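Local atomic coordinates of nudix hydrolase domain-containing protein (Thermotoga maritima, PDB entry 3E57), a protein that probably hydrolyses nucleoside diphosphates linked to another group, as Nudix hydrolases do, although its own substrate is unknown. Residues V81-R86 with N97-G102; E130-L135 with S168-D173; Y72-D77 with L159-G164; G142-S147 with E193-I198; E16-V21 with H106-D111. All coordinates share one frame; numbering follows the deposited sequence.

All five contacts reach one curled mixed sheet. Contact 3, the parallel pairing of 72-77 with 159-164, touches three of the others. Y72 OH comes within 2.6 Å of L101 O in contact 1 and 3.3 Å of S196 OG in contact 4, while V131 and V133 of contact 2 pack on I75. Contacts 1 and 4 meet where L101 N reaches S196 OG. Contact 5 lies across the chain's centre from contacts 1 and 3, its centre about 24 Å and 21 Å from theirs. By sequence, the Nudix signature probably starts near 106-111 in contact 5 and ends near E130-V133 in contact 2; their centres are about 22 Å apart.

Contact 1. Residues V81-R86 with N97-G102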
# COMPACT_ATOMS: atom_id res chain seq x y z
N VAL B 81 -4.46 -3.10 -21.36
CA VAL B 81 -4.74 -2.01 -20.43
C VAL B 81 -4.23 -0.70 -21.02
O VAL B 81 -3.19 -0.68 -21.68
CB VAL B 81 -4.09 -2.26 -19.04
CG1 VAL B 81 -2.58 -2.38 -19.15
CG2 VAL B 81 -4.48 -1.16 -18.07
N LEU B 82 -4.97 0.38 -20.77
CA LEU B 82 -4.63 1.69 -21.30
C LEU B 82 -3.55 2.38 -20.44
O LEU B 82 -3.74 2.57 -19.25
CB LEU B 82 -5.87 2.57 -21.37
CG LEU B 82 -5.69 4.00 -21.89
CD1 LEU B 82 -5.33 4.00 -23.36
CD2 LEU B 82 -6.94 4.82 -21.62
N ILE B 83 -2.45 2.74 -21.09
CA ILE B 83 -1.38 3.53 -20.49
C ILE B 83 -1.37 4.86 -21.23
O ILE B 83 -1.49 4.88 -22.45
CB ILE B 83 -0.02 2.83 -20.71
CG1 ILE B 83 0.02 1.50 -19.94
CG2 ILE B 83 1.12 3.73 -20.27
CD1 ILE B 83 0.16 1.65 -18.47
N THR B 84 -1.24 5.96 -20.50
CA THR B 84 -1.18 7.26 -21.12
C THR B 84 0.09 7.98 -20.68
O THR B 84 0.71 7.62 -19.68
CB THR B 84 -2.40 8.14 -20.77
OG1 THR B 84 -2.48 8.26 -19.35
CG2 THR B 84 -3.69 7.52 -21.31
N LYS B 85 0.45 9.01 -21.44
CA LYS B 85 1.65 9.77 -21.20
C LYS B 85 1.47 11.14 -21.81
O LYS B 85 1.13 11.24 -22.99
CB LYS B 85 2.83 9.07 -21.88
CG LYS B 85 4.16 9.72 -21.66
CD LYS B 85 5.26 8.85 -22.24
CE LYS B 85 5.33 8.95 -23.75
NZ LYS B 85 6.58 9.57 -24.22
N ARG B 86 1.66 12.19 -21.01
CA ARG B 86 1.57 13.56 -21.52
C ARG B 86 2.71 13.85 -22.50
O ARG B 86 2.47 14.28 -23.63
CB ARG B 86 1.62 14.57 -20.37
CG ARG B 86 0.27 14.78 -19.67
CD ARG B 86 0.35 14.69 -18.14
NE ARG B 86 1.70 14.97 -17.64
CZ ARG B 86 2.06 14.94 -16.36
NH1 ARG B 86 1.16 14.67 -15.40
NH2 ARG B 86 3.32 15.20 -16.03
N ASN B 97 8.01 13.05 -18.37
CA ASN B 97 6.68 12.50 -18.50
C ASN B 97 6.71 11.01 -18.24
O ASN B 97 7.29 10.24 -19.01
CB ASN B 97 6.12 12.82 -19.88
CG ASN B 97 5.93 14.32 -20.10
OD1 ASN B 97 6.46 14.89 -21.06
ND2 ASN B 97 5.21 14.96 -19.19
N LEU B 98 6.12 10.63 -17.12
CA LEU B 98 5.99 9.24 -16.73
C LEU B 98 4.82 8.64 -17.48
O LEU B 98 3.89 9.35 -17.88
CB LEU B 98 5.71 9.11 -15.24
CG LEU B 98 6.77 9.51 -14.21
CD1 LEU B 98 6.07 10.14 -13.01
CD2 LEU B 98 7.59 8.34 -13.77
N TYR B 99 4.86 7.33 -17.67
CA TYR B 99 3.67 6.61 -18.07
C TYR B 99 2.69 6.62 -16.88
O TYR B 99 3.10 6.54 -15.72
CB TYR B 99 4.00 5.17 -18.43
CG TYR B 99 4.91 5.00 -19.64
CD1 TYR B 99 4.49 5.32 -20.92
CD2 TYR B 99 6.17 4.45 -19.49
CE1 TYR B 99 5.33 5.11 -22.03
CE2 TYR B 99 7.01 4.25 -20.57
CZ TYR B 99 6.59 4.58 -21.84
OH TYR B 99 7.45 4.36 -22.91
N SER B 100 1.41 6.73 -17.18
CA SER B 100 0.40 6.70 -16.12
C SER B 100 -0.68 5.66 -16.42
O SER B 100 -0.93 5.31 -17.58
CB SER B 100 -0.19 8.09 -15.92
OG SER B 100 -0.93 8.46 -17.06
N LEU B 101 -1.29 5.18 -15.35
CA LEU B 101 -2.28 4.12 -15.38
C LEU B 101 -3.41 4.60 -14.49
O LEU B 101 -3.25 4.69 -13.25
CB LEU B 101 -1.73 2.82 -14.80
CG LEU B 101 -2.71 1.65 -14.75
CD1 LEU B 101 -2.97 1.14 -16.17
CD2 LEU B 101 -2.24 0.53 -13.84
N GLY B 102 -4.53 4.94 -15.10
CA GLY B 102 -5.66 5.42 -14.35
C GLY B 102 -6.01 6.84 -14.75
O GLY B 102 -5.12 7.68 -14.88
O HOH W 1 -4.52 5.32 -18.16
O HOH W 2 2.38 11.44 -17.96
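The Y99 ring is met obliquely by a methyl and a methylene of the facing strand, I83 CG2 toward Y99 CB and K85 CD 3.7 Å from Y99 CE1. Outside the pair, F188 makes an edge-to-face contact with the same ring. A tyrosine suits a place of this kind, its carbon ring covering methyl and methylene groups. At the far end the R86 guanidinium has N97 ND2 near its plane at one edge, with the N97 amide turned almost perpendicular to it, and a water over one face. That water also links the backbones, accepting from R86 N and donating to L98 O.

Between these ends T84 and S100 form an antiparallel hydrogen-bonded pair. T84 N gives to S100 O over 3.0 Å, and S100 N to T84 O over 2.7 Å. Both hydroxyls sit between their own backbone N and carbonyl carbon (chi1 57° for T84, 67° for S100), which brings T84 OG1 to 2.8 Å from S100 OG as its donor. Further in, the packing is tight: V81 CG2 presses on L101 CD1 at 3.3 Å. A second water spans L82 O and G102 N, where the backbones diverge. An isolated antiparallel bridge thus pins the loop 97-102 to the sheet of the Nudix fold, just before the short strand 103-104.

Contact 2. Residues E130-L135 with S168-D173; sequences EVDVSL and SVKEKD
K170 lays its side chain over the peptide between V131 and D132, with CE 3.5 Å from V131 O. The chain is bent at chi2 (29°) and chi4 (25°), folding it back over this backbone and carrying NZ to its hydrogen-bond acceptor, N128 O in the helix 115-130. A lysine suits the place because its methylenes can cover a peptide while its end reaches a carbonyl.

Beneath it the two strands pair in antiparallel fashion. D132 N gives a bond of 2.7 Å to S168 O, while the return bond from S168 N to D132 O is weak at 3.4 Å. V131 and V169 form the neighbouring non-hydrogen-bonded pair; their CG1 atoms face each other at 4.4 Å, on the side where V131 also packs on I103 and I75. These branched residues fit an extended backbone and a buried face. Beyond them E130 O is gripped twice, by K170 N at 2.7 Å and by a water that also accepts from E171 N. The amide of K170 comes from above the carbonyl plane, 43° out of it.

By sequence E130-V133 probably closes the Nudix signature, whose glutamates bind metal in relatives. E130 contributes its carbonyl here rather than its carboxylate, and the ammonium group of K170 probably offsets the partial negative charge at the helix's end.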
# COMPACT_ATOMS: atom_id res chain seq x y z
N GLU B 130 -11.75 12.78 -20.73
CA GLU B 130 -10.38 12.43 -21.11
C GLU B 130 -10.32 11.48 -22.29
O GLU B 130 -9.42 11.57 -23.12
CB GLU B 130 -9.64 11.80 -19.93
CG GLU B 130 -9.72 12.58 -18.63
CD GLU B 130 -8.44 13.35 -18.31
OE1 GLU B 130 -7.72 12.93 -17.38
OE2 GLU B 130 -8.15 14.36 -18.99
N VAL B 131 -11.26 10.54 -22.36
CA VAL B 131 -11.17 9.49 -23.37
C VAL B 131 -12.52 9.15 -23.97
O VAL B 131 -13.55 9.29 -23.31
CB VAL B 131 -10.57 8.21 -22.76
CG1 VAL B 131 -9.13 8.46 -22.28
CG2 VAL B 131 -11.44 7.71 -21.62
N ASP B 132 -12.48 8.69 -25.22
CA ASP B 132 -13.66 8.13 -25.88
C ASP B 132 -13.61 6.61 -25.75
O ASP B 132 -12.80 5.94 -26.39
CB ASP B 132 -13.71 8.56 -27.35
CG ASP B 132 -15.02 8.17 -28.03
OD1 ASP B 132 -15.99 7.79 -27.33
OD2 ASP B 132 -15.07 8.26 -29.27
N VAL B 133 -14.47 6.09 -24.88
CA VAL B 133 -14.54 4.67 -24.59
C VAL B 133 -15.99 4.25 -24.44
O VAL B 133 -16.85 5.07 -24.14
CB VAL B 133 -13.79 4.32 -23.28
CG1 VAL B 133 -12.37 4.82 -23.34
CG2 VAL B 133 -14.51 4.93 -22.09
N SER B 134 -16.26 2.97 -24.66
CA SER B 134 -17.55 2.39 -24.34
C SER B 134 -17.38 1.26 -23.33
O SER B 134 -16.95 0.17 -23.68
CB SER B 134 -18.23 1.90 -25.62
OG SER B 134 -19.45 1.28 -25.31
N LEU B 135 -17.74 1.51 -22.08
CA LEU B 135 -17.39 0.62 -20.96
C LEU B 135 -18.55 -0.24 -20.49
O LEU B 135 -19.63 0.29 -20.21
CB LEU B 135 -16.85 1.44 -19.79
CG LEU B 135 -15.55 2.22 -20.04
CD1 LEU B 135 -15.06 2.87 -18.76
CD2 LEU B 135 -14.47 1.33 -20.62
N SER B 168 -10.20 6.45 -28.47
CA SER B 168 -9.14 7.46 -28.48
C SER B 168 -9.15 8.34 -27.24
O SER B 168 -10.07 8.29 -26.42
CB SER B 168 -9.30 8.37 -29.71
OG SER B 168 -10.46 9.19 -29.59
N VAL B 169 -8.11 9.16 -27.11
CA VAL B 169 -8.09 10.21 -26.09
C VAL B 169 -8.80 11.44 -26.66
O VAL B 169 -8.75 11.69 -27.87
CB VAL B 169 -6.64 10.56 -25.62
CG1 VAL B 169 -5.91 9.30 -25.19
CG2 VAL B 169 -5.85 11.30 -26.71
N LYS B 170 -9.50 12.17 -25.80
CA LYS B 170 -10.22 13.37 -26.24
C LYS B 170 -9.24 14.42 -26.72
O LYS B 170 -9.43 15.03 -27.77
CB LYS B 170 -11.12 13.93 -25.12
CG LYS B 170 -12.65 13.70 -25.28
CD LYS B 170 -13.04 12.44 -26.06
CE LYS B 170 -14.38 11.84 -25.61
NZ LYS B 170 -15.33 12.80 -24.97
N GLU B 171 -8.17 14.63 -25.95
CA GLU B 171 -7.17 15.63 -26.29
C GLU B 171 -5.85 14.99 -26.73
O GLU B 171 -4.96 14.74 -25.91
CB GLU B 171 -6.97 16.59 -25.13
CG GLU B 171 -8.16 17.53 -24.97
CD GLU B 171 -8.17 18.28 -23.65
OE1 GLU B 171 -8.00 17.64 -22.59
OE2 GLU B 171 -8.37 19.51 -23.69
N LYS B 172 -5.74 14.76 -28.04
CA LYS B 172 -4.57 14.11 -28.62
C LYS B 172 -3.33 14.99 -28.62
O LYS B 172 -2.22 14.51 -28.86
CB LYS B 172 -4.88 13.66 -30.06
CG LYS B 172 -5.99 12.62 -30.15
CD LYS B 172 -6.24 12.19 -31.58
CE LYS B 172 -7.44 11.25 -31.67
NZ LYS B 172 -8.70 11.89 -31.20
N ASP B 173 -3.52 16.29 -28.37
CA ASP B 173 -2.41 17.21 -28.14
C ASP B 173 -2.15 17.45 -26.64
O ASP B 173 -1.42 18.37 -26.27
CB ASP B 173 -2.66 18.54 -28.86
CG ASP B 173 -2.78 18.38 -30.37
OD1 ASP B 173 -2.63 17.24 -30.87
OD2 ASP B 173 -3.03 19.40 -31.06
O HOH W 3 -7.46 13.90 -22.87

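Contact 3. Residues Y72-D77 with L159-G164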
# COMPACT_ATOMS: atom_id res chain seq x y z
N TYR B 72 -10.99 7.08 -9.91
CA TYR B 72 -9.73 6.76 -10.59
C TYR B 72 -9.93 5.45 -11.36
O TYR B 72 -10.06 4.38 -10.76
CB TYR B 72 -8.61 6.61 -9.57
CG TYR B 72 -7.21 6.64 -10.15
CD1 TYR B 72 -6.68 7.81 -10.68
CD2 TYR B 72 -6.42 5.51 -10.16
CE1 TYR B 72 -5.41 7.85 -11.22
CE2 TYR B 72 -5.12 5.55 -10.70
CZ TYR B 72 -4.63 6.72 -11.22
OH TYR B 72 -3.34 6.76 -11.75
N VAL B 73 -10.00 5.54 -12.68
CA VAL B 73 -10.43 4.44 -13.50
C VAL B 73 -9.31 3.94 -14.39
O VAL B 73 -8.73 4.70 -15.16
CB VAL B 73 -11.63 4.84 -14.38
CG1 VAL B 73 -12.16 3.63 -15.15
CG2 VAL B 73 -12.74 5.47 -13.52
N VAL B 74 -9.02 2.65 -14.26
CA VAL B 74 -8.12 1.96 -15.14
C VAL B 74 -8.97 1.30 -16.22
O VAL B 74 -9.97 0.64 -15.91
CB VAL B 74 -7.34 0.88 -14.38
CG1 VAL B 74 -6.49 0.04 -15.35
CG2 VAL B 74 -6.47 1.52 -13.29
N ILE B 75 -8.60 1.51 -17.48
CA ILE B 75 -9.39 1.04 -18.61
C ILE B 75 -8.72 -0.16 -19.23
O ILE B 75 -7.52 -0.12 -19.51
CB ILE B 75 -9.56 2.17 -19.65
CG1 ILE B 75 -10.49 3.25 -19.09
CG2 ILE B 75 -10.12 1.63 -20.98
CD1 ILE B 75 -10.50 4.50 -19.90
N MET B 76 -9.48 -1.24 -19.43
CA MET B 76 -9.01 -2.39 -20.20
C MET B 76 -9.88 -2.64 -21.43
O MET B 76 -11.11 -2.68 -21.31
CB MET B 76 -9.01 -3.65 -19.34
CG MET B 76 -7.80 -3.76 -18.42
SD MET B 76 -7.68 -5.39 -17.69
CE MET B 76 -6.84 -6.32 -18.98
N ASP B 77 -9.23 -2.81 -22.58
CA ASP B 77 -9.88 -3.16 -23.85
C ASP B 77 -9.40 -4.57 -24.16
O ASP B 77 -8.24 -4.78 -24.50
CB ASP B 77 -9.46 -2.18 -24.95
CG ASP B 77 -10.25 -2.36 -26.26
OD1 ASP B 77 -10.74 -3.48 -26.54
OD2 ASP B 77 -10.35 -1.39 -27.04
N LEU B 159 -10.67 3.40 -6.68
CA LEU B 159 -10.14 2.68 -7.82
C LEU B 159 -11.16 1.75 -8.47
O LEU B 159 -11.73 0.88 -7.81
CB LEU B 159 -8.94 1.85 -7.38
CG LEU B 159 -8.25 0.98 -8.44
CD1 LEU B 159 -7.73 1.82 -9.62
CD2 LEU B 159 -7.11 0.20 -7.75
N PHE B 160 -11.35 1.94 -9.78
CA PHE B 160 -12.19 1.09 -10.60
C PHE B 160 -11.42 0.51 -11.74
O PHE B 160 -10.48 1.12 -12.24
CB PHE B 160 -13.33 1.90 -11.22
CG PHE B 160 -14.26 2.51 -10.24
CD1 PHE B 160 -15.46 1.90 -9.93
CD2 PHE B 160 -13.93 3.70 -9.62
CE1 PHE B 160 -16.31 2.46 -9.00
CE2 PHE B 160 -14.78 4.26 -8.70
CZ PHE B 160 -15.97 3.64 -8.39
N LEU B 161 -11.87 -0.66 -12.18
CA LEU B 161 -11.46 -1.27 -13.44
C LEU B 161 -12.65 -1.14 -14.40
O LEU B 161 -13.73 -1.67 -14.14
CB LEU B 161 -11.13 -2.73 -13.22
CG LEU B 161 -10.79 -3.56 -14.44
CD1 LEU B 161 -9.63 -2.96 -15.21
CD2 LEU B 161 -10.48 -4.99 -14.01
N GLY B 162 -12.45 -0.42 -15.50
CA GLY B 162 -13.50 -0.28 -16.51
C GLY B 162 -13.12 -1.11 -17.71
O GLY B 162 -12.09 -0.85 -18.33
N ARG B 163 -13.92 -2.11 -18.05
CA ARG B 163 -13.64 -2.92 -19.23
C ARG B 163 -14.55 -2.48 -20.37
O ARG B 163 -15.75 -2.27 -20.16
CB ARG B 163 -13.84 -4.41 -18.95
CG ARG B 163 -12.85 -5.05 -17.97
CD ARG B 163 -13.06 -6.57 -18.00
NE ARG B 163 -12.20 -7.34 -17.09
CZ ARG B 163 -12.49 -7.62 -15.82
NH1 ARG B 163 -13.61 -7.18 -15.25
NH2 ARG B 163 -11.65 -8.35 -15.10
N GLY B 164 -14.00 -2.33 -21.56
CA GLY B 164 -14.80 -1.90 -22.70
C GLY B 164 -14.06 -1.80 -24.01
O GLY B 164 -13.10 -2.53 -24.25
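Y72 O receives F160 N at 2.9 Å, the first of five backbone bonds that join two parallel strands in strict register. V74 N to F160 O, G162 N to V74 O, M76 N to G162 O and G164 N to M76 O follow, the shortest being G162 N to V74 O at 2.7 Å. The strand axes close to 4.6 Å and cross at -26°.

On the face that carries Y72, V74 and M76, leucine methyls bridge the strands. L161 CD1 meets M76 CG at 3.8 Å, and L159 CD1 lies 3.9 Å from V74 CG2 and near the plane of the Y72 ring, at its edge. Both leucines have CG anti to the backbone N (chi1 178° and 175°), which brings their ends back toward the other strand. On the other face G162 suits its place, since a side chain there would crowd V73 CG1. L161 CD2 covers one face of the R163 guanidinium, centred 3.7 Å above it.

A second shell positions these groups. The helix 194-206 covers the leucines and Y72, whose OH bonds to S196 OG, whereas helix 115-130 covers V73 and F160. W195 meets the Y72 ring edge-to-face. D77 OD2 receives F166 N beyond the corner at G164.

Two helices thus flank the sheet in the layered Nudix fold. The chemistry is that of a buried seam: backbone amides meet partner-strand carbonyls, and side chains are mostly hydrocarbon, with polar R163 and D77 toward one end.

Contact 4. Residues G142-S147 with E193-I198; sequences GLINSS and EGWSKI
The end of strand 131-145 passes the first turn of helix 194-206 without a backbone bond between them, I144 and W195 coming closest at 7.3 Å between their CA atoms. Side chains bridge the gap. I144 lays CG2 over one face of the indole, 3.6 Å from the centroid of the five-membered ring and 15° off its normal, a CH-pi contact. Its methyl is placed there because CG2 is anti to the backbone N, with CG1 beside that N (chi1 -55°).

At the edge of the same ring, in its plane, W195 NE1 gives a weak hydrogen bond to S146 OG (3.3 Å, angle 131°) and also donates to a water at 3.2 Å, which accepts from S146 N as well. In the Nudix sandwich this helix covers one side of the sheet, and tryptophan suits the junction by offering a broad apolar face together with one N-H. I70 of strand 66-77 also touches the W195 side chain. Replacing W195 by a leucine would probably leave S146 OG and the water without their donor and open a gap against I144. One turn further on, I198 reaches back with CD1, 4.0 Å from I144 CG2 and 4.1 Å from S146 CB.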
# COMPACT_ATOMS: atom_id res chain seq x y z
N GLY B 142 -11.48 -0.75 -4.85
CA GLY B 142 -11.23 -0.31 -3.48
C GLY B 142 -10.68 1.10 -3.43
O GLY B 142 -10.87 1.88 -4.36
N LEU B 143 -9.97 1.39 -2.34
CA LEU B 143 -9.47 2.73 -2.05
C LEU B 143 -7.96 2.83 -2.07
O LEU B 143 -7.24 1.93 -1.62
CB LEU B 143 -9.94 3.14 -0.66
CG LEU B 143 -11.46 3.24 -0.47
CD1 LEU B 143 -11.76 3.86 0.89
CD2 LEU B 143 -12.08 4.05 -1.57
N ILE B 144 -7.48 3.96 -2.57
CA ILE B 144 -6.05 4.28 -2.57
C ILE B 144 -5.79 5.45 -1.64
O ILE B 144 -6.35 6.54 -1.82
CB ILE B 144 -5.53 4.70 -3.95
CG1 ILE B 144 -5.83 3.63 -5.00
CG2 ILE B 144 -4.03 5.01 -3.84
CD1 ILE B 144 -5.45 4.06 -6.44
N ASN B 145 -4.93 5.22 -0.66
CA ASN B 145 -4.57 6.25 0.31
C ASN B 145 -3.08 6.19 0.49
O ASN B 145 -2.56 5.26 1.11
CB ASN B 145 -5.29 6.00 1.64
CG ASN B 145 -5.05 7.09 2.66
OD1 ASN B 145 -5.15 8.28 2.34
ND2 ASN B 145 -4.73 6.71 3.89
N SER B 146 -2.37 7.14 -0.09
CA SER B 146 -0.92 7.17 0.02
C SER B 146 -0.48 8.54 0.48
O SER B 146 -1.13 9.53 0.18
CB SER B 146 -0.26 6.86 -1.31
OG SER B 146 -0.68 7.79 -2.27
N SER B 147 0.63 8.58 1.20
CA SER B 147 1.04 9.79 1.87
C SER B 147 2.40 10.27 1.37
O SER B 147 3.02 11.10 2.02
CB SER B 147 1.10 9.55 3.38
OG SER B 147 2.09 8.59 3.69
N GLU B 193 4.96 5.77 -11.02
CA GLU B 193 5.02 6.27 -9.65
C GLU B 193 3.62 6.51 -9.11
O GLU B 193 2.64 6.40 -9.84
CB GLU B 193 5.83 7.58 -9.60
CG GLU B 193 7.30 7.44 -9.98
CD GLU B 193 8.06 8.76 -9.97
OE1 GLU B 193 7.45 9.81 -9.62
OE2 GLU B 193 9.26 8.76 -10.33
N GLY B 194 3.52 6.80 -7.82
CA GLY B 194 2.26 7.23 -7.23
C GLY B 194 1.13 6.22 -7.37
O GLY B 194 1.34 5.01 -7.18
N TRP B 195 -0.06 6.73 -7.65
CA TRP B 195 -1.26 5.91 -7.78
C TRP B 195 -1.16 4.98 -8.98
O TRP B 195 -1.71 3.89 -8.95
CB TRP B 195 -2.50 6.79 -7.92
CG TRP B 195 -2.94 7.48 -6.68
CD1 TRP B 195 -2.24 7.62 -5.52
CD2 TRP B 195 -4.19 8.14 -6.47
NE1 TRP B 195 -2.98 8.33 -4.60
CE2 TRP B 195 -4.18 8.66 -5.17
CE3 TRP B 195 -5.31 8.37 -7.28
CZ2 TRP B 195 -5.26 9.37 -4.63
CZ3 TRP B 195 -6.39 9.08 -6.75
CH2 TRP B 195 -6.35 9.57 -5.44
N SER B 196 -0.44 5.39 -10.03
CA SER B 196 -0.24 4.51 -11.19
C SER B 196 0.48 3.23 -10.79
O SER B 196 0.09 2.13 -11.17
CB SER B 196 0.52 5.26 -12.30
OG SER B 196 -0.32 6.26 -12.88
N LYS B 197 1.56 3.36 -10.02
CA LYS B 197 2.33 2.22 -9.58
C LYS B 197 1.48 1.31 -8.67
O LYS B 197 1.53 0.07 -8.76
CB LYS B 197 3.56 2.70 -8.82
CG LYS B 197 4.63 1.68 -8.63
CD LYS B 197 5.84 2.31 -7.97
CE LYS B 197 6.99 1.32 -7.97
NZ LYS B 197 7.66 1.21 -9.32
N ILE B 198 0.72 1.93 -7.78
CA ILE B 198 -0.09 1.16 -6.83
C ILE B 198 -1.14 0.39 -7.59
O ILE B 198 -1.35 -0.80 -7.35
CB ILE B 198 -0.76 2.07 -5.79
CG1 ILE B 198 0.27 2.68 -4.84
CG2 ILE B 198 -1.78 1.25 -4.98
CD1 ILE B 198 -0.24 3.87 -4.05
O HOH W 4 -3.71 9.26 -1.65

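Contact 5. Residues E16-V21 with H106-D111; sequences ERILVV and HVREGD
Where they touch, 16-19 and 106-109 run at nearly a right angle, 98° apart end to end, and a single bridge of backbones joins I18 to R108. E109 N bonds R17 O at 2.8 Å and L19 N bonds V107 O at 2.8 Å, while a water completes the edge by donating to L19 O and accepting from V107 N.

R17 and E109 lie side by side. The guanidinium grips the carboxylate side-on, NE to OE1 at 3.0 Å and NH2 to OE2 at 2.9 Å, with the two planes 52° apart. R17 is bent at chi2 and chi3, which turns its end alongside E109. Without the carboxylate, as with an alanine at E109, R17 would probably lose its mate and be set free to turn, with the guanidinium of R55 still close by. E16 OE2 approaches R108 NE in only a long salt bridge, 3.9 Å. I18 CG2 touches the CB methylene of H106 at 3.6 Å, and L19 CB rests on V107 CB, an apolar pair suited to its buried place.

By sequence the loop probably opens the Nudix signature. D111 OD2 takes R108 N and its OD1 bridges to R125 of the helix 115-130. Strand 66-77 lies beside I18 and L19, strand 53-56 flanks L19 and E109, and that helix packs on V107.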
# COMPACT_ATOMS: atom_id res chain seq x y z
N GLU B 16 -15.53 26.05 -8.89
CA GLU B 16 -15.54 24.56 -8.79
C GLU B 16 -15.52 24.10 -7.33
O GLU B 16 -14.45 24.02 -6.71
CB GLU B 16 -14.34 23.99 -9.56
CG GLU B 16 -14.29 22.45 -9.61
CD GLU B 16 -13.06 21.92 -10.32
OE1 GLU B 16 -12.19 22.73 -10.72
OE2 GLU B 16 -12.95 20.68 -10.48
N ARG B 17 -16.69 23.80 -6.78
CA ARG B 17 -16.80 23.16 -5.46
C ARG B 17 -16.79 21.65 -5.65
O ARG B 17 -17.56 21.12 -6.46
CB ARG B 17 -18.07 23.59 -4.73
CG ARG B 17 -18.11 25.07 -4.36
CD ARG B 17 -18.38 25.27 -2.87
NE ARG B 17 -19.67 24.72 -2.46
CZ ARG B 17 -20.01 24.43 -1.21
NH1 ARG B 17 -19.16 24.65 -0.20
NH2 ARG B 17 -21.21 23.92 -0.95
N ILE B 18 -15.95 20.96 -4.88
CA ILE B 18 -15.70 19.53 -5.12
C ILE B 18 -15.90 18.64 -3.90
O ILE B 18 -15.84 19.11 -2.76
CB ILE B 18 -14.30 19.29 -5.75
CG1 ILE B 18 -13.18 19.99 -4.98
CG2 ILE B 18 -14.29 19.76 -7.19
CD1 ILE B 18 -12.75 19.30 -3.72
N LEU B 19 -16.15 17.35 -4.14
CA LEU B 19 -16.48 16.40 -3.08
C LEU B 19 -15.26 16.09 -2.20
O LEU B 19 -14.18 15.74 -2.70
CB LEU B 19 -17.03 15.09 -3.66
CG LEU B 19 -17.49 13.98 -2.69
CD1 LEU B 19 -18.66 14.45 -1.83
CD2 LEU B 19 -17.86 12.72 -3.45
N VAL B 20 -15.47 16.21 -0.89
CA VAL B 20 -14.44 15.93 0.09
C VAL B 20 -15.03 15.15 1.26
O VAL B 20 -16.25 15.09 1.42
CB VAL B 20 -13.79 17.23 0.61
CG1 VAL B 20 -13.08 17.94 -0.52
CG2 VAL B 20 -14.84 18.17 1.26
N VAL B 21 -14.16 14.53 2.06
CA VAL B 21 -14.53 14.00 3.37
C VAL B 21 -13.50 14.46 4.38
O VAL B 21 -12.37 14.76 4.02
CB VAL B 21 -14.61 12.46 3.39
CG1 VAL B 21 -15.73 11.97 2.50
CG2 VAL B 21 -13.28 11.84 2.97
N HIS B 106 -11.84 15.22 -10.05
CA HIS B 106 -12.64 15.59 -8.89
C HIS B 106 -14.13 15.39 -9.16
O HIS B 106 -14.57 15.40 -10.31
CB HIS B 106 -12.36 17.04 -8.50
CG HIS B 106 -10.98 17.25 -7.98
ND1 HIS B 106 -9.89 17.44 -8.80
CD2 HIS B 106 -10.50 17.29 -6.71
CE1 HIS B 106 -8.80 17.59 -8.06
NE2 HIS B 106 -9.15 17.51 -6.79
N VAL B 107 -14.90 15.18 -8.09
CA VAL B 107 -16.35 15.16 -8.21
C VAL B 107 -16.83 16.58 -7.90
O VAL B 107 -16.45 17.15 -6.88
CB VAL B 107 -16.98 14.14 -7.24
CG1 VAL B 107 -18.51 14.23 -7.29
CG2 VAL B 107 -16.50 12.73 -7.59
N ARG B 108 -17.64 17.14 -8.80
CA ARG B 108 -18.11 18.52 -8.67
C ARG B 108 -19.50 18.56 -8.07
O ARG B 108 -20.31 17.67 -8.29
CB ARG B 108 -18.15 19.20 -10.04
CG ARG B 108 -16.81 19.27 -10.75
CD ARG B 108 -17.01 19.70 -12.19
NE ARG B 108 -15.78 19.65 -12.97
CZ ARG B 108 -15.73 19.64 -14.31
NH1 ARG B 108 -16.84 19.65 -15.04
NH2 ARG B 108 -14.54 19.59 -14.92
N GLU B 109 -19.77 19.62 -7.31
CA GLU B 109 -21.07 19.82 -6.67
C GLU B 109 -22.26 19.73 -7.63
O GLU B 109 -23.34 19.25 -7.24
CB GLU B 109 -21.10 21.17 -5.95
CG GLU B 109 -22.27 21.32 -4.99
CD GLU B 109 -22.13 22.55 -4.12
OE1 GLU B 109 -21.42 23.49 -4.52
OE2 GLU B 109 -22.75 22.56 -3.03
N GLY B 110 -22.06 20.18 -8.86
CA GLY B 110 -23.09 20.14 -9.89
C GLY B 110 -23.29 18.79 -10.56
O GLY B 110 -24.13 18.67 -11.44
N ASP B 111 -22.51 17.79 -10.17
CA ASP B 111 -22.66 16.45 -10.74
C ASP B 111 -23.88 15.73 -10.19
O ASP B 111 -24.42 14.85 -10.87
CB ASP B 111 -21.41 15.60 -10.48
CG ASP B 111 -20.21 16.07 -11.27
OD1 ASP B 111 -20.37 16.56 -12.40
OD2 ASP B 111 -19.08 15.92 -10.75
O HOH W 5 -13.70 15.41 -5.57